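Local coordinates for hypothetical protein PurS (Thermus thermophilus, PDB 2DGB), which is a small alpha/beta protein of the PurS family that pairs with a second copy through a shared antiparallel sheet, at residues Pro2-Ile16 with Arg39-Leu53. Sequence-based numbering, arbitrary orientation.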
loop_
_atom_site.group_PDB
_atom_site.type_symbol
_atom_site.label_atom_id
_atom_site.label_comp_id
_atom_site.label_asym_id
_atom_site.label_seq_id
_atom_site.Cartn_x
_atom_site.Cartn_y
_atom_site.Cartn_z
ATOM N N PRO A 2 8.668 22.972 -4.497
ATOM C CA PRO A 2 9.374 22.218 -3.435
ATOM C C PRO A 2 9.252 20.710 -3.655
ATOM O O PRO A 2 8.803 20.274 -4.710
ATOM C CB PRO A 2 8.754 22.635 -2.108
ATOM C CG PRO A 2 7.370 23.068 -2.546
ATOM C CD PRO A 2 7.569 23.755 -3.907
ATOM N N ARG A 3 9.657 19.922 -2.664
ATOM C CA ARG A 3 9.595 18.466 -2.769
ATOM C C ARG A 3 8.438 17.872 -1.965
ATOM O O ARG A 3 8.085 18.384 -0.903
ATOM C CB ARG A 3 10.909 17.840 -2.292
ATOM C CG ARG A 3 12.099 18.044 -3.212
ATOM C CD ARG A 3 13.196 17.067 -2.817
ATOM N NE ARG A 3 13.329 17.053 -1.372
ATOM C CZ ARG A 3 13.699 16.005 -0.651
ATOM N NH1 ARG A 3 13.992 14.852 -1.233
ATOM N NH2 ARG A 3 13.745 16.113 0.668
ATOM N N TYR A 4 7.871 16.776 -2.470
ATOM C CA TYR A 4 6.741 16.110 -1.820
ATOM C C TYR A 4 6.862 14.587 -1.863
ATOM O O TYR A 4 7.573 14.029 -2.694
ATOM C CB TYR A 4 5.432 16.496 -2.522
ATOM C CG TYR A 4 5.186 17.987 -2.606
ATOM C CD1 TYR A 4 4.418 18.641 -1.648
ATOM C CD2 TYR A 4 5.759 18.748 -3.625
ATOM C CE1 TYR A 4 4.228 20.024 -1.696
ATOM C CE2 TYR A 4 5.581 20.125 -3.681
ATOM C CZ TYR A 4 4.817 20.756 -2.714
ATOM O OH TYR A 4 4.666 22.124 -2.752
ATOM N N GLN A 5 6.161 13.918 -0.962
ATOM C CA GLN A 5 6.160 12.469 -0.963
ATOM C C GLN A 5 4.705 12.040 -0.960
ATOM O O GLN A 5 3.929 12.427 -0.087
ATOM C CB GLN A 5 6.868 11.881 0.259
ATOM C CG GLN A 5 6.928 10.352 0.200
ATOM C CD GLN A 5 7.443 9.725 1.478
ATOM O OE1 GLN A 5 8.502 10.091 1.981
ATOM N NE2 GLN A 5 6.694 8.765 2.009
ATOM N N ALA A 6 4.338 11.255 -1.962
ATOM C CA ALA A 6 2.975 10.773 -2.091
ATOM C C ALA A 6 2.933 9.285 -1.795
ATOM O O ALA A 6 3.817 8.535 -2.217
ATOM C CB ALA A 6 2.464 11.040 -3.503
ATOM N N THR A 7 1.923 8.872 -1.038
ATOM C CA THR A 7 1.732 7.464 -0.717
ATOM C C THR A 7 0.555 7.008 -1.577
ATOM O O THR A 7 -0.606 7.300 -1.273
ATOM C CB THR A 7 1.385 7.251 0.766
ATOM O OG1 THR A 7 2.455 7.743 1.582
ATOM C CG2 THR A 7 1.196 5.759 1.055
ATOM N N LEU A 8 0.870 6.311 -2.663
ATOM C CA LEU A 8 -0.140 5.825 -3.594
ATOM C C LEU A 8 -0.404 4.337 -3.474
ATOM O O LEU A 8 0.516 3.521 -3.550
ATOM C CB LEU A 8 0.278 6.122 -5.036
ATOM C CG LEU A 8 0.028 7.509 -5.628
ATOM C CD1 LEU A 8 0.977 7.738 -6.792
ATOM C CD2 LEU A 8 -1.420 7.628 -6.082
ATOM N N LEU A 9 -1.670 3.987 -3.300
ATOM C CA LEU A 9 -2.055 2.590 -3.214
ATOM C C LEU A 9 -2.632 2.211 -4.578
ATOM O O LEU A 9 -3.434 2.952 -5.142
ATOM C CB LEU A 9 -3.120 2.392 -2.137
ATOM C CG LEU A 9 -2.761 2.817 -0.713
ATOM C CD1 LEU A 9 -3.925 2.489 0.207
ATOM C CD2 LEU A 9 -1.495 2.098 -0.253
ATOM N N ILE A 10 -2.201 1.074 -5.116
ATOM C CA ILE A 10 -2.715 0.601 -6.396
ATOM C C ILE A 10 -3.232 -0.802 -6.127
ATOM O O ILE A 10 -2.463 -1.737 -5.884
ATOM C CB ILE A 10 -1.610 0.602 -7.484
ATOM C CG1 ILE A 10 -1.145 2.048 -7.737
ATOM C CG2 ILE A 10 -2.144 -0.002 -8.768
ATOM C CD1 ILE A 10 -0.015 2.185 -8.755
ATOM N N GLU A 11 -4.549 -0.942 -6.145
ATOM C CA GLU A 11 -5.152 -2.226 -5.847
ATOM C C GLU A 11 -6.071 -2.688 -6.968
ATOM O O GLU A 11 -6.472 -1.903 -7.828
ATOM C CB GLU A 11 -5.926 -2.120 -4.528
ATOM C CG GLU A 11 -5.191 -1.298 -3.461
ATOM C CD GLU A 11 -5.911 -1.260 -2.119
ATOM O OE1 GLU A 11 -7.157 -1.237 -2.100
ATOM O OE2 GLU A 11 -5.223 -1.241 -1.078
ATOM N N LEU A 12 -6.392 -3.973 -6.938
ATOM C CA LEU A 12 -7.265 -4.591 -7.926
ATOM C C LEU A 12 -8.707 -4.175 -7.680
ATOM O O LEU A 12 -9.123 -4.044 -6.534
ATOM C CB LEU A 12 -7.168 -6.110 -7.808
ATOM C CG LEU A 12 -5.762 -6.692 -7.935
ATOM C CD1 LEU A 12 -5.780 -8.163 -7.574
ATOM C CD2 LEU A 12 -5.261 -6.479 -9.347
ATOM N N LYS A 13 -9.471 -3.970 -8.746
ATOM C CA LYS A 13 -10.873 -3.610 -8.584
ATOM C C LYS A 13 -11.576 -4.834 -8.012
ATOM O O LYS A 13 -11.130 -5.969 -8.222
ATOM C CB LYS A 13 -11.499 -3.237 -9.927
ATOM C CG LYS A 13 -11.043 -1.893 -10.470
ATOM C CD LYS A 13 -11.811 -1.505 -11.730
ATOM C CE LYS A 13 -11.319 -0.177 -12.293
ATOM N NZ LYS A 13 -12.045 0.204 -13.540
ATOM N N LYS A 14 -12.660 -4.620 -7.276
ATOM C CA LYS A 14 -13.377 -5.753 -6.713
ATOM C C LYS A 14 -13.936 -6.530 -7.900
ATOM O O LYS A 14 -14.352 -5.942 -8.904
ATOM C CB LYS A 14 -14.506 -5.290 -5.791
ATOM C CG LYS A 14 -15.695 -4.674 -6.507
ATOM C CD LYS A 14 -16.851 -4.446 -5.536
ATOM C CE LYS A 14 -18.125 -4.098 -6.283
ATOM N NZ LYS A 14 -18.441 -5.147 -7.300
ATOM N N GLY A 15 -13.936 -7.851 -7.792
ATOM C CA GLY A 15 -14.421 -8.664 -8.892
ATOM C C GLY A 15 -13.238 -9.300 -9.595
ATOM O O GLY A 15 -13.359 -10.372 -10.184
ATOM N N ILE A 16 -12.084 -8.637 -9.542
ATOM C CA ILE A 16 -10.875 -9.179 -10.159
ATOM C C ILE A 16 -10.340 -10.263 -9.228
ATOM O O ILE A 16 -10.263 -10.066 -8.018
ATOM C CB ILE A 16 -9.775 -8.095 -10.336
ATOM C CG1 ILE A 16 -10.281 -6.965 -11.240
ATOM C CG2 ILE A 16 -8.522 -8.720 -10.935
ATOM C CD1 ILE A 16 -10.639 -7.399 -12.661
ATOM N N ARG A 39 -6.880 -8.718 0.359
ATOM C CA ARG A 39 -6.669 -8.210 -0.997
ATOM C C ARG A 39 -5.253 -7.662 -0.972
ATOM O O ARG A 39 -4.927 -6.819 -0.131
ATOM C CB ARG A 39 -7.659 -7.093 -1.345
ATOM C CG ARG A 39 -9.107 -7.537 -1.427
ATOM C CD ARG A 39 -9.336 -8.526 -2.569
ATOM N NE ARG A 39 -9.357 -7.879 -3.883
ATOM C CZ ARG A 39 -9.710 -8.494 -5.010
ATOM N NH1 ARG A 39 -10.066 -9.774 -4.984
ATOM N NH2 ARG A 39 -9.733 -7.830 -6.163
ATOM N N VAL A 40 -4.408 -8.156 -1.870
ATOM C CA VAL A 40 -3.015 -7.734 -1.917
ATOM C C VAL A 40 -2.768 -6.753 -3.044
ATOM O O VAL A 40 -3.078 -7.026 -4.208
ATOM C CB VAL A 40 -2.066 -8.949 -2.086
ATOM C CG1 VAL A 40 -0.621 -8.480 -2.180
ATOM C CG2 VAL A 40 -2.227 -9.898 -0.908
ATOM N N GLY A 41 -2.220 -5.599 -2.681
ATOM C CA GLY A 41 -1.931 -4.580 -3.661
ATOM C C GLY A 41 -0.509 -4.092 -3.487
ATOM O O GLY A 41 0.296 -4.704 -2.780
ATOM N N LYS A 42 -0.194 -2.984 -4.136
ATOM C CA LYS A 42 1.137 -2.423 -4.032
ATOM C C LYS A 42 1.044 -0.997 -3.508
ATOM O O LYS A 42 0.068 -0.292 -3.765
ATOM C CB LYS A 42 1.814 -2.428 -5.409
ATOM C CG LYS A 42 1.286 -1.367 -6.351
ATOM C CD LYS A 42 1.757 -1.582 -7.792
ATOM C CE LYS A 42 1.004 -2.725 -8.472
ATOM N NZ LYS A 42 1.213 -2.738 -9.952
ATOM N N VAL A 43 2.041 -0.591 -2.736
ATOM C CA VAL A 43 2.083 0.774 -2.233
ATOM C C VAL A 43 3.344 1.400 -2.816
ATOM O O VAL A 43 4.413 0.772 -2.830
ATOM C CB VAL A 43 2.127 0.847 -0.672
ATOM C CG1 VAL A 43 3.336 0.095 -0.124
ATOM C CG2 VAL A 43 2.176 2.318 -0.224
ATOM N N LEU A 44 3.201 2.618 -3.324
ATOM C CA LEU A 44 4.307 3.365 -3.911
ATOM C C LEU A 44 4.524 4.675 -3.161
ATOM O O LEU A 44 3.625 5.523 -3.108
ATOM C CB LEU A 44 4.022 3.686 -5.387
ATOM C CG LEU A 44 4.193 2.593 -6.451
ATOM C CD1 LEU A 44 3.419 1.357 -6.063
ATOM C CD2 LEU A 44 3.715 3.119 -7.798
ATOM N N GLU A 45 5.703 4.820 -2.563
ATOM C CA GLU A 45 6.070 6.043 -1.851
ATOM C C GLU A 45 6.876 6.807 -2.890
ATOM O O GLU A 45 8.000 6.421 -3.220
ATOM C CB GLU A 45 6.958 5.742 -0.641
ATOM C CG GLU A 45 6.327 4.849 0.425
ATOM C CD GLU A 45 5.112 5.476 1.104
ATOM O OE1 GLU A 45 4.846 6.674 0.874
ATOM O OE2 GLU A 45 4.429 4.765 1.877
ATOM N N ILE A 46 6.297 7.881 -3.410
ATOM C CA ILE A 46 6.948 8.658 -4.447
ATOM C C ILE A 46 7.383 10.053 -4.005
ATOM O O ILE A 46 6.558 10.873 -3.589
ATOM C CB ILE A 46 6.014 8.805 -5.669
ATOM C CG1 ILE A 46 5.463 7.434 -6.073
ATOM C CG2 ILE A 46 6.764 9.460 -6.823
ATOM C CD1 ILE A 46 4.580 7.465 -7.306
ATOM N N VAL A 47 8.685 10.304 -4.092
ATOM C CA VAL A 47 9.251 11.610 -3.762
ATOM C C VAL A 47 9.416 12.294 -5.115
ATOM O O VAL A 47 10.073 11.760 -6.022
ATOM C CB VAL A 47 10.627 11.475 -3.065
ATOM C CG1 VAL A 47 11.238 12.854 -2.828
ATOM C CG2 VAL A 47 10.460 10.728 -1.738
ATOM N N PHE A 48 8.807 13.469 -5.253
ATOM C CA PHE A 48 8.843 14.198 -6.510
ATOM C C PHE A 48 8.655 15.699 -6.280
ATOM O O PHE A 48 8.168 16.111 -5.229
ATOM C CB PHE A 48 7.722 13.684 -7.406
ATOM C CG PHE A 48 6.347 13.998 -6.883
ATOM C CD1 PHE A 48 5.604 15.040 -7.430
ATOM C CD2 PHE A 48 5.809 13.273 -5.824
ATOM C CE1 PHE A 48 4.340 15.359 -6.928
ATOM C CE2 PHE A 48 4.544 13.585 -5.310
ATOM C CZ PHE A 48 3.811 14.631 -5.866
ATOM N N PRO A 49 9.006 16.527 -7.280
ATOM C CA PRO A 49 8.886 17.989 -7.202
ATOM C C PRO A 49 7.564 18.544 -7.727
ATOM O O PRO A 49 6.907 17.928 -8.574
ATOM C CB PRO A 49 10.053 18.458 -8.056
ATOM C CG PRO A 49 9.983 17.491 -9.192
ATOM C CD PRO A 49 9.777 16.146 -8.480
ATOM N N ALA A 50 7.193 19.722 -7.228
ATOM C CA ALA A 50 5.963 20.390 -7.652
ATOM C C ALA A 50 6.001 21.854 -7.213
ATOM O O ALA A 50 6.655 22.194 -6.229
ATOM C CB ALA A 50 4.742 19.689 -7.054
ATOM N N GLU A 51 5.292 22.711 -7.939
ATOM C CA GLU A 51 5.258 24.140 -7.634
ATOM C C GLU A 51 4.638 24.430 -6.275
ATOM O O GLU A 51 5.097 25.315 -5.543
ATOM C CB GLU A 51 4.473 24.881 -8.718
ATOM C CG GLU A 51 5.198 25.011 -10.052
ATOM C CD GLU A 51 6.240 26.121 -10.041
ATOM O OE1 GLU A 51 5.954 27.200 -9.469
ATOM O OE2 GLU A 51 7.334 25.922 -10.613
ATOM N N ASN A 52 3.593 23.683 -5.942
ATOM C CA ASN A 52 2.904 23.863 -4.674
ATOM C C ASN A 52 2.134 22.604 -4.315
ATOM O O ASN A 52 2.116 21.642 -5.079
ATOM C CB ASN A 52 1.946 25.048 -4.765
ATOM C CG ASN A 52 0.973 24.919 -5.923
ATOM O OD1 ASN A 52 0.138 24.010 -5.956
ATOM N ND2 ASN A 52 1.081 25.828 -6.886
ATOM N N LEU A 53 1.492 22.621 -3.153
ATOM C CA LEU A 53 0.730 21.471 -2.687
ATOM C C LEU A 53 -0.397 21.086 -3.631
ATOM O O LEU A 53 -0.646 19.900 -3.854
ATOM C CB LEU A 53 0.154 21.743 -1.297
ATOM C CG LEU A 53 -0.490 20.530 -0.623
ATOM C CD1 LEU A 53 0.575 19.484 -0.346
ATOM C CD2 LEU A 53 -1.169 20.955 0.676
HETATM O O HOH W 1 -5.603 -5.223 -4.698
#
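A bend at chi2 (-64°) brings the carboxylate of Glu45 alongside Thr7, its cross-strand neighbour, while Gln5, with CG anti to the backbone N and an extended chain, reaches the same oxygen. Glu45 OE1 therefore accepts twice: Thr7 OG1 donates to its syn lone pair at 2.7 Å, and Gln5 NE2 comes from above the carboxylate plane at 3.0 Å, the amide turned 71° from the carboxylate. Glu45 OE2 comes near Glu11 OE2 of the second subunit, which may favour protonation of one of the two. Beneath, strands 3-12 and 39-49 run antiparallel, and paired N-H···O=C bonds join Tyr4 to Phe48, Ala6 to Ile46, Leu8 to Leu44 and Ile10 to Lys42.

The side chains of these four pairs line the other face. Tyr4 CB lies over a face of the Phe48 ring, whereas Ala6 CB meets that ring's edge, 3.8 Å from Phe48 CE2. Farther along, the branch ends Leu8 CD1 and Ile46 CD1 touch at 3.6 Å. The Tyr4 ring reaches beyond the end of strand 39-49 to Ala50 CB, 3.5 Å from Tyr4 CE2. At the opposite end, Arg39 grips Ile16 O end-on with NH1 (3.1 Å) and NH2 (3.0 Å), the oxygen lying in the guanidinium plane; this ties the type II turn Lys13-Ile16, closed by Ile16 N to Lys13 O, to strand 39-49.

Helix 53-67 packs on the face of Tyr4, Leu44 and Phe48. Strand 3-12 is central, its other edge bonded to strand 73-83, while 39-47 pairs antiparallel with a strand of the second subunit, continuing the sheet across the dimer.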